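Local atomic coordinates of 5'-tyrosyl-DNA phosphodiesterase (Caenorhabditis elegans, PDB entry 4FVA), a protein that belongs to the endonuclease/exonuclease/phosphatase family of the DNase I-like clan and carries a magnesium ion in its two-sheet fold. Residues D62-L67 and A82-K87; K119-N124 and P156-F161. All blocks are in the same frame, centred on the assembly; numbering follows the deposited sequence.

Contact 1 of 2, residues D62-L67 and A82-K87; sequences DKLQSL and AILVSK. With EDO (1,2-ethanediol), chain H.
L64 meets L84 where the 3-10 turn 63-66 faces the strand 80-86. The two leucines cross at about a right angle, and one methyl of the strand residue, L84 CD2, does the touching: it lies 4.0 Å from L64 CD1 and equally close to L64 CB. Both are buried, so this is the greasy inner end of the contact.

Next, Q65 O receives a weak hydrogen bond from K87 NZ at 3.3 Å. The lysine reaches across from the end of the strand with a nearly extended chain; CE lies 3.4 Å from S66 O, and the bend at the last torsion (chi4 -48°) turns NZ to Q65 O.

L67 closes the turn, and its carbonyl takes a water and an ethanediol. L67 O accepts from water 1 at 2.8 Å, and that water also accepts from K87 N, bridging the two backbones. The 1,2-ethanediol, probably from the crystallisation liquor, adds a second donor, O1, to L67 O; its O2 takes a weak bond from S86 OG, whose stronger partner is M88 N.

The turn follows helix 59-62 and leads into edge strand 68-72 beside 80-86; L84 also packs on Y68 and I70 there, and on L48 and L50 of strand 47-53.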
ATOM      1  N   ASP A  62      14.492   5.391   6.031  1.00 22.46           N
ATOM      2  CA  ASP A  62      14.401   6.461   7.013  1.00 27.03           C
ATOM      3  C   ASP A  62      14.937   7.775   6.461  1.00 27.36           C
ATOM      4  O   ASP A  62      14.473   8.841   6.844  1.00 28.46           O
ATOM      5  CB  ASP A  62      15.143   6.074   8.298  1.00 38.77           C
ATOM      6  CG  ASP A  62      14.417   6.519   9.561  1.00 49.33           C
ATOM      7  OD1 ASP A  62      13.161   6.593   9.554  1.00 38.11           O
ATOM      8  OD2 ASP A  62      15.109   6.784  10.570  1.00 64.05           O
ATOM      9  N   LYS A  63      15.921   7.694   5.567  1.00 27.28           N
ATOM     10  CA  LYS A  63      16.483   8.895   4.951  1.00 26.68           C
ATOM     11  C   LYS A  63      15.487   9.624   4.051  1.00 27.89           C
ATOM     12  O   LYS A  63      15.723  10.772   3.679  1.00 26.20           O
ATOM     13  CB  LYS A  63      17.758   8.572   4.170  1.00 32.74           C
ATOM     14  CG  LYS A  63      18.992   8.342   5.056  1.00 36.94           C
ATOM     15  CD  LYS A  63      20.170   7.828   4.232  1.00 44.73           C
ATOM     16  CE  LYS A  63      21.323   7.368   5.116  1.00 51.87           C
ATOM     17  NZ  LYS A  63      22.401   6.733   4.302  1.00 54.37           N
ATOM     18  N   LEU A  64      14.384   8.970   3.688  1.00 22.84           N
ATOM     19  CA  LEU A  64      13.354   9.649   2.888  1.00 23.98           C
ATOM     20  C   LEU A  64      12.661  10.764   3.680  1.00 27.54           C
ATOM     21  O   LEU A  64      11.889  11.544   3.112  1.00 24.78           O
ATOM     22  CB  LEU A  64      12.317   8.648   2.357  1.00 26.45           C
ATOM     23  CG  LEU A  64      12.795   7.652   1.301  1.00 30.86           C
ATOM     24  CD1 LEU A  64      11.752   6.571   1.054  1.00 20.03           C
ATOM     25  CD2 LEU A  64      13.121   8.397   0.001  1.00 28.93           C
ATOM     26  N   GLN A  65      12.965  10.859   4.977  1.00 27.46           N
ATOM     27  CA  GLN A  65      12.351  11.879   5.821  1.00 29.79           C
ATOM     28  C   GLN A  65      12.758  13.287   5.399  1.00 33.66           C
ATOM     29  O   GLN A  65      12.154  14.277   5.829  1.00 30.15           O
ATOM     30  CB  GLN A  65      12.663  11.646   7.305  1.00 35.54           C
ATOM     31  CG  GLN A  65      14.117  11.906   7.707  1.00 46.23           C
ATOM     32  CD  GLN A  65      14.369  11.640   9.189  1.00 54.79           C
ATOM     33  OE1 GLN A  65      14.538  10.494   9.602  1.00 61.15           O
ATOM     34  NE2 GLN A  65      14.388  12.701   9.994  1.00 50.75           N
ATOM     35  N   SER A  66      13.765  13.389   4.543  1.00 31.13           N
ATOM     36  CA  SER A  66      14.132  14.702   4.025  1.00 32.21           C
ATOM     37  C   SER A  66      13.076  15.165   3.022  1.00 34.51           C
ATOM     38  O   SER A  66      12.990  16.351   2.708  1.00 40.32           O
ATOM     39  CB  SER A  66      15.528  14.682   3.388  1.00 35.91           C
ATOM     40  OG  SER A  66      15.554  13.911   2.205  1.00 38.52           O
ATOM     41  N   LEU A  67      12.291  14.221   2.505  1.00 33.48           N
ATOM     42  CA  LEU A  67      11.278  14.508   1.475  1.00 37.40           C
ATOM     43  C   LEU A  67       9.834  14.292   1.963  1.00 35.25           C
ATOM     44  O   LEU A  67       8.884  14.844   1.393  1.00 29.38           O
ATOM     45  CB  LEU A  67      11.513  13.625   0.243  1.00 37.31           C
ATOM     46  CG  LEU A  67      12.581  13.990  -0.790  1.00 47.21           C
ATOM     47  CD1 LEU A  67      13.883  14.406  -0.120  1.00 51.19           C
ATOM     48  CD2 LEU A  67      12.817  12.816  -1.757  1.00 42.16           C
ATOM     49  N   ALA A  82       4.282   1.395   7.010  1.00 18.24           N
ATOM     50  CA  ALA A  82       4.599   2.812   7.095  1.00 22.63           C
ATOM     51  C   ALA A  82       3.716   3.593   6.131  1.00 22.91           C
ATOM     52  O   ALA A  82       3.322   3.081   5.076  1.00 18.43           O
ATOM     53  CB  ALA A  82       6.080   3.058   6.794  1.00 18.34           C
ATOM     54  N   ILE A  83       3.422   4.838   6.496  1.00 18.10           N
ATOM     55  CA  ILE A  83       2.773   5.763   5.580  1.00 18.18           C
ATOM     56  C   ILE A  83       3.673   6.985   5.494  1.00 21.52           C
ATOM     57  O   ILE A  83       4.030   7.568   6.528  1.00 18.08           O
ATOM     58  CB  ILE A  83       1.361   6.166   6.080  1.00 18.46           C
ATOM     59  CG1 ILE A  83       0.476   4.916   6.248  1.00 17.93           C
ATOM     60  CG2 ILE A  83       0.698   7.188   5.117  1.00 18.06           C
ATOM     61  CD1 ILE A  83      -0.918   5.218   6.770  1.00 17.74           C
ATOM     62  N   LEU A  84       4.068   7.346   4.278  1.00 18.49           N
ATOM     63  CA  LEU A  84       4.883   8.540   4.065  1.00 21.32           C
ATOM     64  C   LEU A  84       4.055   9.550   3.299  1.00 20.84           C
ATOM     65  O   LEU A  84       3.436   9.205   2.283  1.00 18.79           O
ATOM     66  CB  LEU A  84       6.168   8.218   3.289  1.00 18.88           C
ATOM     67  CG  LEU A  84       7.226   7.318   3.942  1.00 22.95           C
ATOM     68  CD1 LEU A  84       6.788   5.841   3.963  1.00 18.84           C
ATOM     69  CD2 LEU A  84       8.569   7.472   3.231  1.00 20.46           C
ATOM     70  N   VAL A  85       4.060  10.794   3.775  1.00 23.45           N
ATOM     71  CA  VAL A  85       3.325  11.865   3.127  1.00 18.63           C
ATOM     72  C   VAL A  85       4.187  13.103   2.901  1.00 19.45           C
ATOM     73  O   VAL A  85       5.164  13.344   3.608  1.00 20.30           O
ATOM     74  CB  VAL A  85       2.066  12.279   3.923  1.00 18.37           C
ATOM     75  CG1 VAL A  85       1.054  11.106   4.021  1.00 18.24           C
ATOM     76  CG2 VAL A  85       2.473  12.788   5.304  1.00 18.18           C
ATOM     77  N   SER A  86       3.806  13.883   1.902  1.00 27.25           N
ATOM     78  CA  SER A  86       4.412  15.184   1.671  1.00 27.00           C
ATOM     79  C   SER A  86       4.495  15.988   2.971  1.00 24.57           C
ATOM     80  O   SER A  86       3.657  15.832   3.860  1.00 18.67           O
ATOM     81  CB  SER A  86       3.572  15.953   0.653  1.00 31.70           C
ATOM     82  OG  SER A  86       3.966  17.308   0.624  1.00 37.34           O
ATOM     83  N   LYS A  87       5.520  16.824   3.100  1.00 29.56           N
ATOM     84  CA  LYS A  87       5.636  17.672   4.289  1.00 30.19           C
ATOM     85  C   LYS A  87       4.505  18.691   4.356  1.00 29.59           C
ATOM     86  O   LYS A  87       4.275  19.306   5.397  1.00 30.86           O
ATOM     87  CB  LYS A  87       7.002  18.359   4.355  1.00 31.16           C
ATOM     88  CG  LYS A  87       8.101  17.406   4.763  1.00 37.32           C
ATOM     89  CD  LYS A  87       9.455  17.898   4.349  1.00 43.74           C
ATOM     90  CE  LYS A  87      10.528  17.041   4.996  1.00 51.99           C
ATOM     91  NZ  LYS A  87      10.251  16.882   6.448  1.00 58.72           N
TER
HETATM   92  C1  EDO H 404       7.661  14.540  -2.346  1.00 56.13           C
HETATM   93  O1  EDO H 404       8.439  15.208  -1.347  1.00 59.53           O
HETATM   94  C2  EDO H 404       6.204  14.956  -2.193  1.00 62.03           C
HETATM   95  O2  EDO H 404       6.138  16.221  -1.524  1.00 69.04           O
HETATM   96  O   HOH W   1       7.304  17.108   0.910  1.00 28.60           O

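Contact 2 of 2, residues K119-N124 and P156-F161; sequences KVFLLN and PGALVF
K119 and L159 open a run of four backbone hydrogen bonds that zip the two strands together in parallel. L159 N donates to K119 O at 2.9 Å, tilted 22° from the carbonyl plane; F121 then uses both its polar backbone atoms, giving N-H to L159 O and taking F161 N on its O, the straightest of the four. L123 N closes the series on F161 O at 2.8 Å. V120 CA, 3.3 Å from L159 O, adds a CA-H...O contact.

Apolar packing divides between the two faces. On that of V120, L122, L159 and F161, the bridge partners L122 and F161 run side by side: both have CG anti to the carbonyl carbon (chi1 -56° and -63°), which sends them off the sheet the same way. L122 CD2 sits at the edge of the F161 ring, 3.8 Å from its CD2. V120 CG1 comes to the same ring's edge, and F254 of strand 249-255, in the other sheet, also meets it. On the other face, the A158 methyl lies at the edge of the F121 ring, and L123 CD1 touches V160 CG1. I151 of helix 134-154 packs on F121, L123 and V160.

Parallel neighbours with the connecting helix over one face make this a beta-alpha-beta crossover of the DNase I-like fold.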
ATOM      1  N   LYS A 119      -9.708  17.278   3.006  1.00 29.72           N
ATOM      2  CA  LYS A 119      -9.597  16.283   4.063  1.00 26.59           C
ATOM      3  C   LYS A 119      -9.189  14.963   3.432  1.00 25.04           C
ATOM      4  O   LYS A 119      -9.744  14.572   2.402  1.00 20.56           O
ATOM      5  CB  LYS A 119     -10.930  16.134   4.792  1.00 22.15           C
ATOM      6  CG  LYS A 119     -10.859  15.317   6.057  1.00 29.42           C
ATOM      7  CD  LYS A 119     -10.244  16.134   7.201  1.00 42.75           C
ATOM      8  CE  LYS A 119     -10.287  15.384   8.525  1.00 40.16           C
ATOM      9  NZ  LYS A 119      -9.783  16.222   9.645  1.00 37.46           N
ATOM     10  N   VAL A 120      -8.205  14.288   4.028  1.00 22.80           N
ATOM     11  CA  VAL A 120      -7.708  13.028   3.477  1.00 19.68           C
ATOM     12  C   VAL A 120      -7.552  11.986   4.568  1.00 20.84           C
ATOM     13  O   VAL A 120      -6.946  12.269   5.599  1.00 22.28           O
ATOM     14  CB  VAL A 120      -6.340  13.203   2.788  1.00 25.40           C
ATOM     15  CG1 VAL A 120      -5.894  11.886   2.187  1.00 21.75           C
ATOM     16  CG2 VAL A 120      -6.412  14.280   1.722  1.00 25.49           C
ATOM     17  N   PHE A 121      -8.116  10.800   4.351  1.00 17.58           N
ATOM     18  CA  PHE A 121      -7.893   9.649   5.230  1.00 20.34           C
ATOM     19  C   PHE A 121      -7.069   8.604   4.490  1.00 22.78           C
ATOM     20  O   PHE A 121      -7.389   8.239   3.355  1.00 20.38           O
ATOM     21  CB  PHE A 121      -9.220   9.039   5.710  1.00 17.38           C
ATOM     22  CG  PHE A 121      -9.972   9.906   6.692  1.00 21.88           C
ATOM     23  CD1 PHE A 121     -10.755  10.967   6.248  1.00 24.56           C
ATOM     24  CD2 PHE A 121      -9.917   9.631   8.063  1.00 22.70           C
ATOM     25  CE1 PHE A 121     -11.458  11.772   7.164  1.00 20.72           C
ATOM     26  CE2 PHE A 121     -10.613  10.409   8.980  1.00 25.53           C
ATOM     27  CZ  PHE A 121     -11.386  11.489   8.528  1.00 22.92           C
ATOM     28  N   LEU A 122      -6.006   8.135   5.137  1.00 19.41           N
ATOM     29  CA  LEU A 122      -5.119   7.136   4.559  1.00 17.81           C
ATOM     30  C   LEU A 122      -5.189   5.906   5.440  1.00 21.50           C
ATOM     31  O   LEU A 122      -4.889   5.990   6.633  1.00 19.69           O
ATOM     32  CB  LEU A 122      -3.676   7.656   4.510  1.00 17.87           C
ATOM     33  CG  LEU A 122      -3.474   8.980   3.756  1.00 19.33           C
ATOM     34  CD1 LEU A 122      -2.006   9.425   3.743  1.00 18.06           C
ATOM     35  CD2 LEU A 122      -4.020   8.828   2.345  1.00 18.20           C
ATOM     36  N   LEU A 123      -5.580   4.776   4.858  1.00 17.86           N
ATOM     37  CA  LEU A 123      -5.673   3.516   5.588  1.00 18.67           C
ATOM     38  C   LEU A 123      -4.808   2.447   4.919  1.00 21.37           C
ATOM     39  O   LEU A 123      -5.084   2.025   3.795  1.00 18.29           O
ATOM     40  CB  LEU A 123      -7.127   3.050   5.667  1.00 17.80           C
ATOM     41  CG  LEU A 123      -8.119   3.981   6.383  1.00 20.65           C
ATOM     42  CD1 LEU A 123      -8.622   5.095   5.464  1.00 17.65           C
ATOM     43  CD2 LEU A 123      -9.277   3.175   6.952  1.00 27.57           C
ATOM     44  N   ASN A 124      -3.760   2.031   5.624  1.00 18.19           N
ATOM     45  CA  ASN A 124      -2.758   1.109   5.110  1.00 18.21           C
ATOM     46  C   ASN A 124      -2.755  -0.163   5.946  1.00 18.17           C
ATOM     47  O   ASN A 124      -2.706  -0.104   7.191  1.00 17.95           O
ATOM     48  CB  ASN A 124      -1.377   1.792   5.159  1.00 18.20           C
ATOM     49  CG  ASN A 124      -0.257   0.928   4.596  1.00 18.44           C
ATOM     50  OD1 ASN A 124      -0.496   0.013   3.810  1.00 18.66           O
ATOM     51  ND2 ASN A 124       0.987   1.220   5.007  1.00 18.40           N
ATOM     52  N   PRO A 156     -18.255  13.748   4.697  1.00 33.56           N
ATOM     53  CA  PRO A 156     -18.698  13.919   3.317  1.00 32.64           C
ATOM     54  C   PRO A 156     -17.716  14.834   2.598  1.00 26.23           C
ATOM     55  O   PRO A 156     -17.228  15.803   3.178  1.00 27.15           O
ATOM     56  CB  PRO A 156     -20.083  14.581   3.475  1.00 34.13           C
ATOM     57  CG  PRO A 156     -20.061  15.212   4.843  1.00 35.34           C
ATOM     58  CD  PRO A 156     -19.199  14.313   5.683  1.00 30.12           C
ATOM     59  N   GLY A 157     -17.366  14.501   1.362  1.00 29.59           N
ATOM     60  CA  GLY A 157     -16.435  15.346   0.641  1.00 32.21           C
ATOM     61  C   GLY A 157     -14.964  15.022   0.853  1.00 32.52           C
ATOM     62  O   GLY A 157     -14.110  15.615   0.195  1.00 32.43           O
ATOM     63  N   ALA A 158     -14.650  14.124   1.787  1.00 24.54           N
ATOM     64  CA  ALA A 158     -13.246  13.756   2.011  1.00 29.03           C
ATOM     65  C   ALA A 158     -12.707  12.784   0.965  1.00 25.18           C
ATOM     66  O   ALA A 158     -13.461  12.013   0.361  1.00 19.49           O
ATOM     67  CB  ALA A 158     -13.040  13.173   3.407  1.00 17.75           C
ATOM     68  N   LEU A 159     -11.394  12.816   0.767  1.00 25.10           N
ATOM     69  CA  LEU A 159     -10.723  11.775  -0.017  1.00 20.52           C
ATOM     70  C   LEU A 159     -10.329  10.661   0.939  1.00 22.72           C
ATOM     71  O   LEU A 159      -9.706  10.918   1.975  1.00 25.98           O
ATOM     72  CB  LEU A 159      -9.456  12.322  -0.667  1.00 31.47           C
ATOM     73  CG  LEU A 159      -9.488  12.734  -2.133  1.00 38.81           C
ATOM     74  CD1 LEU A 159      -8.089  13.143  -2.599  1.00 40.13           C
ATOM     75  CD2 LEU A 159     -10.025  11.593  -2.969  1.00 37.18           C
ATOM     76  N   VAL A 160     -10.726   9.433   0.623  1.00 26.85           N
ATOM     77  CA  VAL A 160     -10.350   8.290   1.443  1.00 18.12           C
ATOM     78  C   VAL A 160      -9.591   7.273   0.577  1.00 28.70           C
ATOM     79  O   VAL A 160     -10.102   6.820  -0.463  1.00 25.12           O
ATOM     80  CB  VAL A 160     -11.593   7.622   2.088  1.00 23.87           C
ATOM     81  CG1 VAL A 160     -11.178   6.450   2.949  1.00 28.18           C
ATOM     82  CG2 VAL A 160     -12.383   8.633   2.922  1.00 25.95           C
ATOM     83  N   PHE A 161      -8.378   6.917   0.999  1.00 20.80           N
ATOM     84  CA  PHE A 161      -7.600   5.874   0.318  1.00 22.83           C
ATOM     85  C   PHE A 161      -7.387   4.683   1.243  1.00 21.73           C
ATOM     86  O   PHE A 161      -6.800   4.812   2.329  1.00 24.80           O
ATOM     87  CB  PHE A 161      -6.238   6.409  -0.163  1.00 18.95           C
ATOM     88  CG  PHE A 161      -6.354   7.506  -1.192  1.00 20.43           C
ATOM     89  CD1 PHE A 161      -6.833   7.230  -2.460  1.00 19.15           C
ATOM     90  CD2 PHE A 161      -6.005   8.821  -0.875  1.00 27.21           C
ATOM     91  CE1 PHE A 161      -6.963   8.237  -3.412  1.00 23.61           C
ATOM     92  CE2 PHE A 161      -6.126   9.843  -1.822  1.00 24.51           C
ATOM     93  CZ  PHE A 161      -6.607   9.544  -3.098  1.00 22.55           C
TER

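In the fold
Contact 1 and contact 2 have centres about 19 Å apart and come in series along the chain, the first complete before the second begins. They belong to different sheets: strand 80-86 of contact 1 lies in the six-stranded one, strands 118-126 and 159-163 of contact 2 in the other. The two meet face to face through side chains, with V85 CG1 3.5 Å from L122 CD1 and I83 also against L122; N124 ND2, bonded to L50 O, also lies 3.0 Å from the backbone A82 O. Contact 1 thus sits toward the outer edge of one sheet and contact 2 spans a crossover in the other, so together they sample both sheets at the centre of the alpha/beta sandwich of the DNase I-like fold.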